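Local atomic coordinates of uncharacterized protein lp_2219 (Lactobacillus plantarum, PDB entry 3HFQ), a protein that is of unknown function but folds as a seven-bladed beta-propeller of the lactonase family and may act on a lactone. Residues D125-S130 and Y165-S170; S141-T146 and L154-L159. The protein carries 1 engineered substitution. All coordinates share one frame; numbering follows the deposited sequence.

Contact 1 of 2, residues D125-S130 and Y165-S170; sequences DTVQHS and YVYNVS
The two backbones face each other without pairing: the CA atoms of Val-127 and Tyr-167 lie 10.5 Å apart and those of His-129 and Tyr-165 stay at much the same spacing, too wide for main-chain bonds and filled by side chains. His-129 carries the contact. Its ring edge, at CD2, comes over one face of Tyr-165 near the rim, 3.6 Å from CE1, in an edge-to-face pair with the planes at 61°. The chi1 of His-129 (-57°) sets its CG beside the backbone N, and NE2 then meets Tyr-167 OH at 2.7 Å, a weak, strongly bent hydrogen bond. The other ring nitrogen, ND1, is held by Gly-108 O. The contact joins adjacent blades of the beta-propeller: 121-128 is the outermost strand of one four-stranded blade, and 163-169 is the third strand of the next. Val-127 adds an apolar contact beside that hydroxyl, its CG1 lying 4.1 Å from Tyr-167 CZ, and Leu-175 touches both residues. At the loop end two waters bridge Ser-130 to the Tyr-165 hydroxyl. One accepts from Tyr-165 OH (2.6 Å) and donates to Ser-130 O (2.8 Å); the second accepts from Ser-130 N and donates to Tyr-165 OH.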
loop_
_atom_site.group_PDB
_atom_site.type_symbol
_atom_site.label_atom_id
_atom_site.label_comp_id
_atom_site.label_asym_id
_atom_site.label_seq_id
_atom_site.Cartn_x
_atom_site.Cartn_y
_atom_site.Cartn_z
ATOM N N ASP A 125 -14.755 1.532 -15.454
ATOM C CA ASP A 125 -14.222 0.290 -16.013
ATOM C C ASP A 125 -13.862 -0.752 -14.952
ATOM O O ASP A 125 -13.447 -0.412 -13.845
ATOM C CB ASP A 125 -12.990 0.643 -16.855
ATOM C CG ASP A 125 -12.527 -0.495 -17.759
ATOM O OD1 ASP A 125 -13.363 -1.315 -18.194
ATOM O OD2 ASP A 125 -11.315 -0.546 -18.059
ATOM N N THR A 126 -14.047 -2.021 -15.301
ATOM C CA THR A 126 -13.716 -3.137 -14.422
ATOM C C THR A 126 -13.000 -4.167 -15.285
ATOM O O THR A 126 -13.609 -4.792 -16.158
ATOM C CB THR A 126 -14.975 -3.793 -13.811
ATOM O OG1 THR A 126 -15.711 -2.819 -13.061
ATOM C CG2 THR A 126 -14.579 -4.931 -12.873
ATOM N N VAL A 127 -11.700 -4.319 -15.056
ATOM C CA VAL A 127 -10.893 -5.264 -15.816
ATOM C C VAL A 127 -10.789 -6.588 -15.068
ATOM O O VAL A 127 -10.345 -6.626 -13.920
ATOM C CB VAL A 127 -9.481 -4.693 -16.063
ATOM C CG1 VAL A 127 -8.597 -5.732 -16.742
ATOM C CG2 VAL A 127 -9.585 -3.442 -16.927
ATOM N N GLN A 128 -11.202 -7.671 -15.722
ATOM C CA GLN A 128 -11.169 -8.996 -15.112
ATOM C C GLN A 128 -9.931 -9.786 -15.516
ATOM O O GLN A 128 -9.606 -9.882 -16.699
ATOM C CB GLN A 128 -12.421 -9.789 -15.509
ATOM C CG GLN A 128 -12.507 -11.182 -14.887
ATOM C CD GLN A 128 -12.669 -11.144 -13.379
ATOM O OE1 GLN A 128 -13.663 -10.635 -12.864
ATOM N NE2 GLN A 128 -11.688 -11.683 -12.663
ATOM N N HIS A 129 -9.244 -10.350 -14.528
ATOM C CA HIS A 129 -8.052 -11.149 -14.793
ATOM C C HIS A 129 -8.312 -12.609 -14.446
ATOM O O HIS A 129 -9.284 -12.934 -13.766
ATOM C CB HIS A 129 -6.858 -10.659 -13.962
ATOM C CG HIS A 129 -6.517 -9.216 -14.171
ATOM N ND1 HIS A 129 -7.261 -8.189 -13.630
ATOM C CD2 HIS A 129 -5.511 -8.629 -14.861
ATOM C CE1 HIS A 129 -6.725 -7.030 -13.978
ATOM N NE2 HIS A 129 -5.664 -7.271 -14.724
ATOM N N SER A 130 -7.429 -13.483 -14.917
ATOM C CA SER A 130 -7.543 -14.905 -14.643
ATOM C C SER A 130 -6.144 -15.475 -14.460
ATOM O O SER A 130 -5.149 -14.825 -14.787
ATOM C CB SER A 130 -8.251 -15.620 -15.795
ATOM O OG SER A 130 -7.470 -15.577 -16.976
ATOM N N TYR A 165 1.186 -6.467 -14.429
ATOM C CA TYR A 165 0.700 -5.881 -15.664
ATOM C C TYR A 165 0.951 -4.380 -15.694
ATOM O O TYR A 165 1.023 -3.725 -14.653
ATOM C CB TYR A 165 -0.813 -6.069 -15.808
ATOM C CG TYR A 165 -1.309 -7.490 -15.915
ATOM C CD1 TYR A 165 -1.516 -8.271 -14.778
ATOM C CD2 TYR A 165 -1.620 -8.038 -17.156
ATOM C CE1 TYR A 165 -2.016 -9.570 -14.878
ATOM C CE2 TYR A 165 -2.117 -9.329 -17.270
ATOM C CZ TYR A 165 -2.321 -10.089 -16.129
ATOM O OH TYR A 165 -2.832 -11.362 -16.246
ATOM N N VAL A 166 1.094 -3.848 -16.898
ATOM C CA VAL A 166 1.228 -2.416 -17.083
ATOM C C VAL A 166 0.143 -2.092 -18.100
ATOM O O VAL A 166 0.093 -2.699 -19.171
ATOM C CB VAL A 166 2.595 -2.002 -17.641
ATOM C CG1 VAL A 166 2.580 -0.508 -17.964
ATOM C CG2 VAL A 166 3.683 -2.288 -16.610
ATOM N N TYR A 167 -0.737 -1.158 -17.745
ATOM C CA TYR A 167 -1.847 -0.746 -18.604
ATOM C C TYR A 167 -1.780 0.729 -18.966
ATOM O O TYR A 167 -1.356 1.554 -18.160
ATOM C CB TYR A 167 -3.185 -0.942 -17.888
ATOM C CG TYR A 167 -3.656 -2.361 -17.717
ATOM C CD1 TYR A 167 -4.396 -2.993 -18.717
ATOM C CD2 TYR A 167 -3.408 -3.057 -16.537
ATOM C CE1 TYR A 167 -4.872 -4.295 -18.547
ATOM C CE2 TYR A 167 -3.876 -4.354 -16.357
ATOM C CZ TYR A 167 -4.611 -4.963 -17.362
ATOM O OH TYR A 167 -5.079 -6.243 -17.178
ATOM N N ASN A 168 -2.224 1.056 -20.174
ATOM C CA ASN A 168 -2.290 2.445 -20.592
ATOM C C ASN A 168 -3.675 2.879 -20.136
ATOM O O ASN A 168 -4.602 2.067 -20.120
ATOM C CB ASN A 168 -2.159 2.567 -22.107
ATOM C CG ASN A 168 -0.765 2.223 -22.586
ATOM O OD1 ASN A 168 0.222 2.693 -22.021
ATOM N ND2 ASN A 168 -0.674 1.404 -23.626
ATOM N N VAL A 169 -3.818 4.142 -19.749
ATOM C CA VAL A 169 -5.103 4.637 -19.265
ATOM C C VAL A 169 -5.643 5.729 -20.179
ATOM O O VAL A 169 -4.905 6.629 -20.575
ATOM C CB VAL A 169 -4.965 5.231 -17.845
ATOM C CG1 VAL A 169 -6.339 5.507 -17.256
ATOM C CG2 VAL A 169 -4.175 4.286 -16.958
ATOM N N SER A 170 -6.928 5.644 -20.512
ATOM C CA SER A 170 -7.553 6.649 -21.368
ATOM C C SER A 170 -8.147 7.741 -20.482
ATOM O O SER A 170 -8.338 7.533 -19.282
ATOM C CB SER A 170 -8.662 6.020 -22.215
ATOM O OG SER A 170 -9.777 5.667 -21.415
HETATM O O HOH W 1 -3.487 -12.627 -14.081
HETATM O O HOH W 2 -5.792 -12.177 -17.064
#

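Contact 2 of 2, residues S141-T146 and L154-L159; sequences SHIHYT and LAVIDL. With PO4 (phosphate ion), chain C.
Tyr-145 and Ile-157 bury more surface than any other residues here, meeting on one face of an antiparallel hairpin. Ile-157 reaches across with CD1, 3.7 Å from Tyr-145 CB and equally close to CG and CD1 of the ring, which it approaches obliquely. The tyrosine ring is swung out beside its own carbonyl carbon, CG lying opposite the backbone N (chi1 178°), and its CE1 extends to Ala-155 CB. Between the two backbones the register slips by one residue: Ile-157 O accepts from His-144 N (3.0 Å), while Ile-157 N donates to Tyr-145 O. His-144 and Tyr-145 thus share one partner residue, a beta bulge that leaves the buried Tyr-145 N without a hydrogen-bonding partner.

Asp-158, on the other face, ties down the loop leading into the first strand. OD2 receives Ser-141 OG at 2.7 Å and OD1 receives His-142 N at 3.0 Å, each bond arriving from well above the carboxylate plane; Ser-161 N also bonds OD1. These donors fix the carboxylate's rotation and would be expected to stabilise its charge. Beside it, Ile-143 CD1 touches Asp-158 CB, and Ile-143 CG2 packs 3.6 Å from Val-156 CG1. Leu-159 N closes the pairing on His-142 O.

The bulge residue His-144 donates from NE2 to phosphate O4 at 2.7 Å, with the phosphorus in the plane of its ring. The ion, probably from the crystallisation liquor, is bound also by Arg-190 and Arg-259. Strand 143-148 is the innermost of its blade, flanked by strand 99-104 on the Ile-143 and Thr-146 side and by strand 189-194 on the Tyr-145 and Ile-157 side, with strand 163-169 next to 154-158 in the sheet.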
loop_
_atom_site.group_PDB
_atom_site.type_symbol
_atom_site.label_atom_id
_atom_site.label_comp_id
_atom_site.label_asym_id
_atom_site.label_seq_id
_atom_site.Cartn_x
_atom_site.Cartn_y
_atom_site.Cartn_z
ATOM N N SER A 141 -7.026 -15.472 -9.655
ATOM C CA SER A 141 -6.457 -14.137 -9.787
ATOM C C SER A 141 -6.738 -13.318 -8.539
ATOM O O SER A 141 -7.863 -13.300 -8.040
ATOM C CB SER A 141 -7.040 -13.416 -11.003
ATOM O OG SER A 141 -6.643 -12.055 -11.006
ATOM N N HIS A 142 -5.710 -12.632 -8.048
ATOM C CA HIS A 142 -5.824 -11.799 -6.858
ATOM C C HIS A 142 -5.066 -10.486 -7.080
ATOM O O HIS A 142 -3.860 -10.419 -6.867
ATOM C CB HIS A 142 -5.243 -12.545 -5.650
ATOM C CG HIS A 142 -5.997 -13.793 -5.289
ATOM N ND1 HIS A 142 -5.370 -14.936 -4.832
ATOM C CD2 HIS A 142 -7.322 -14.068 -5.288
ATOM C CE1 HIS A 142 -6.281 -15.858 -4.567
ATOM N NE2 HIS A 142 -7.472 -15.357 -4.835
ATOM N N ILE A 143 -5.776 -9.449 -7.518
ATOM C CA ILE A 143 -5.152 -8.151 -7.767
ATOM C C ILE A 143 -4.951 -7.445 -6.429
ATOM O O ILE A 143 -5.877 -7.356 -5.627
ATOM C CB ILE A 143 -6.031 -7.280 -8.701
ATOM C CG1 ILE A 143 -6.351 -8.054 -9.983
ATOM C CG2 ILE A 143 -5.296 -6.000 -9.064
ATOM C CD1 ILE A 143 -5.117 -8.511 -10.762
ATOM N N HIS A 144 -3.749 -6.927 -6.192
ATOM C CA HIS A 144 -3.461 -6.290 -4.910
ATOM C C HIS A 144 -2.865 -4.889 -4.996
ATOM O O HIS A 144 -2.587 -4.262 -3.968
ATOM C CB HIS A 144 -2.498 -7.179 -4.119
ATOM C CG HIS A 144 -2.809 -7.258 -2.657
ATOM N ND1 HIS A 144 -3.088 -6.146 -1.894
ATOM C CD2 HIS A 144 -2.901 -8.321 -1.825
ATOM C CE1 HIS A 144 -3.343 -6.520 -0.654
ATOM N NE2 HIS A 144 -3.237 -7.836 -0.583
ATOM N N TYR A 145 -2.668 -4.393 -6.211
ATOM C CA TYR A 145 -2.062 -3.081 -6.380
ATOM C C TYR A 145 -2.416 -2.502 -7.740
ATOM O O TYR A 145 -2.357 -3.199 -8.756
ATOM C CB TYR A 145 -0.537 -3.225 -6.224
ATOM C CG TYR A 145 0.288 -1.962 -6.403
ATOM C CD1 TYR A 145 0.670 -1.524 -7.671
ATOM C CD2 TYR A 145 0.724 -1.233 -5.297
ATOM C CE1 TYR A 145 1.471 -0.388 -7.832
ATOM C CE2 TYR A 145 1.521 -0.093 -5.448
ATOM C CZ TYR A 145 1.891 0.320 -6.718
ATOM O OH TYR A 145 2.674 1.443 -6.876
ATOM N N THR A 146 -2.811 -1.233 -7.738
ATOM C CA THR A 146 -3.165 -0.512 -8.955
ATOM C C THR A 146 -2.704 0.928 -8.767
ATOM O O THR A 146 -3.414 1.740 -8.173
ATOM C CB THR A 146 -4.694 -0.500 -9.204
ATOM O OG1 THR A 146 -5.362 -0.005 -8.036
ATOM C CG2 THR A 146 -5.202 -1.904 -9.526
ATOM N N LEU A 154 -0.463 2.447 -15.814
ATOM C CA LEU A 154 -0.906 1.864 -14.551
ATOM C C LEU A 154 -0.327 0.478 -14.320
ATOM O O LEU A 154 -0.518 -0.426 -15.129
ATOM C CB LEU A 154 -2.438 1.773 -14.502
ATOM C CG LEU A 154 -3.043 1.365 -13.153
ATOM C CD1 LEU A 154 -3.034 2.576 -12.216
ATOM C CD2 LEU A 154 -4.483 0.856 -13.337
ATOM N N ALA A 155 0.392 0.322 -13.215
ATOM C CA ALA A 155 0.976 -0.963 -12.862
ATOM C C ALA A 155 -0.070 -1.699 -12.037
ATOM O O ALA A 155 -0.577 -1.160 -11.052
ATOM C CB ALA A 155 2.248 -0.759 -12.051
ATOM N N VAL A 156 -0.396 -2.920 -12.451
ATOM C CA VAL A 156 -1.398 -3.739 -11.773
ATOM C C VAL A 156 -0.761 -5.079 -11.405
ATOM O O VAL A 156 -0.303 -5.813 -12.275
ATOM C CB VAL A 156 -2.627 -3.956 -12.696
ATOM C CG1 VAL A 156 -3.663 -4.846 -12.011
ATOM C CG2 VAL A 156 -3.244 -2.603 -13.052
ATOM N N ILE A 157 -0.738 -5.392 -10.113
ATOM C CA ILE A 157 -0.105 -6.620 -9.635
ATOM C C ILE A 157 -1.072 -7.744 -9.277
ATOM O O ILE A 157 -1.994 -7.548 -8.493
ATOM C CB ILE A 157 0.768 -6.315 -8.399
ATOM C CG1 ILE A 157 1.765 -5.203 -8.739
ATOM C CG2 ILE A 157 1.495 -7.573 -7.942
ATOM C CD1 ILE A 157 2.547 -4.694 -7.541
ATOM N N ASP A 158 -0.838 -8.927 -9.841
ATOM C CA ASP A 158 -1.678 -10.090 -9.582
ATOM C C ASP A 158 -0.898 -11.088 -8.726
ATOM O O ASP A 158 -0.022 -11.800 -9.219
ATOM C CB ASP A 158 -2.085 -10.754 -10.902
ATOM C CG ASP A 158 -3.202 -11.770 -10.731
ATOM O OD1 ASP A 158 -3.250 -12.441 -9.682
ATOM O OD2 ASP A 158 -4.027 -11.911 -11.657
ATOM N N LEU A 159 -1.215 -11.127 -7.439
ATOM C CA LEU A 159 -0.547 -12.031 -6.515
ATOM C C LEU A 159 -0.880 -13.484 -6.838
ATOM O O LEU A 159 -0.039 -14.374 -6.692
ATOM C CB LEU A 159 -0.968 -11.694 -5.077
ATOM C CG LEU A 159 -0.477 -12.594 -3.938
ATOM C CD1 LEU A 159 -0.291 -11.763 -2.674
ATOM C CD2 LEU A 159 -1.470 -13.726 -3.708
HETATM P P PO4 C . -2.956 -10.075 1.765
HETATM O O1 PO4 C . -3.256 -11.111 2.913
HETATM O O2 PO4 C . -1.833 -9.076 2.234
HETATM O O3 PO4 C . -2.479 -10.840 0.471
HETATM O O4 PO4 C . -4.267 -9.260 1.436
#

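Overall arrangement
Contact 2 is nested within the chain loop closed by contact 1, and their centres lie about 9 Å apart. One blade joins them: strand 154-158 pairs with 163-169 through probable hydrogen bonds, Leu-154 N to Tyr-167 O and Tyr-165 N to Val-156 O, both 2.7 Å. Side chains meet as well, Tyr-167 CD2 packing 3.5 Å from Val-156 CG2 and His-129 CB lying 3.3 Å from Ser-141 OG. Contact 1 lies about 19 Å from the chain's centre and contact 2 about 11 Å, between centres. The phosphate belongs to contact 2; its histidine and two arginines are consistent with a pocket for an anionic ligand, though none is established.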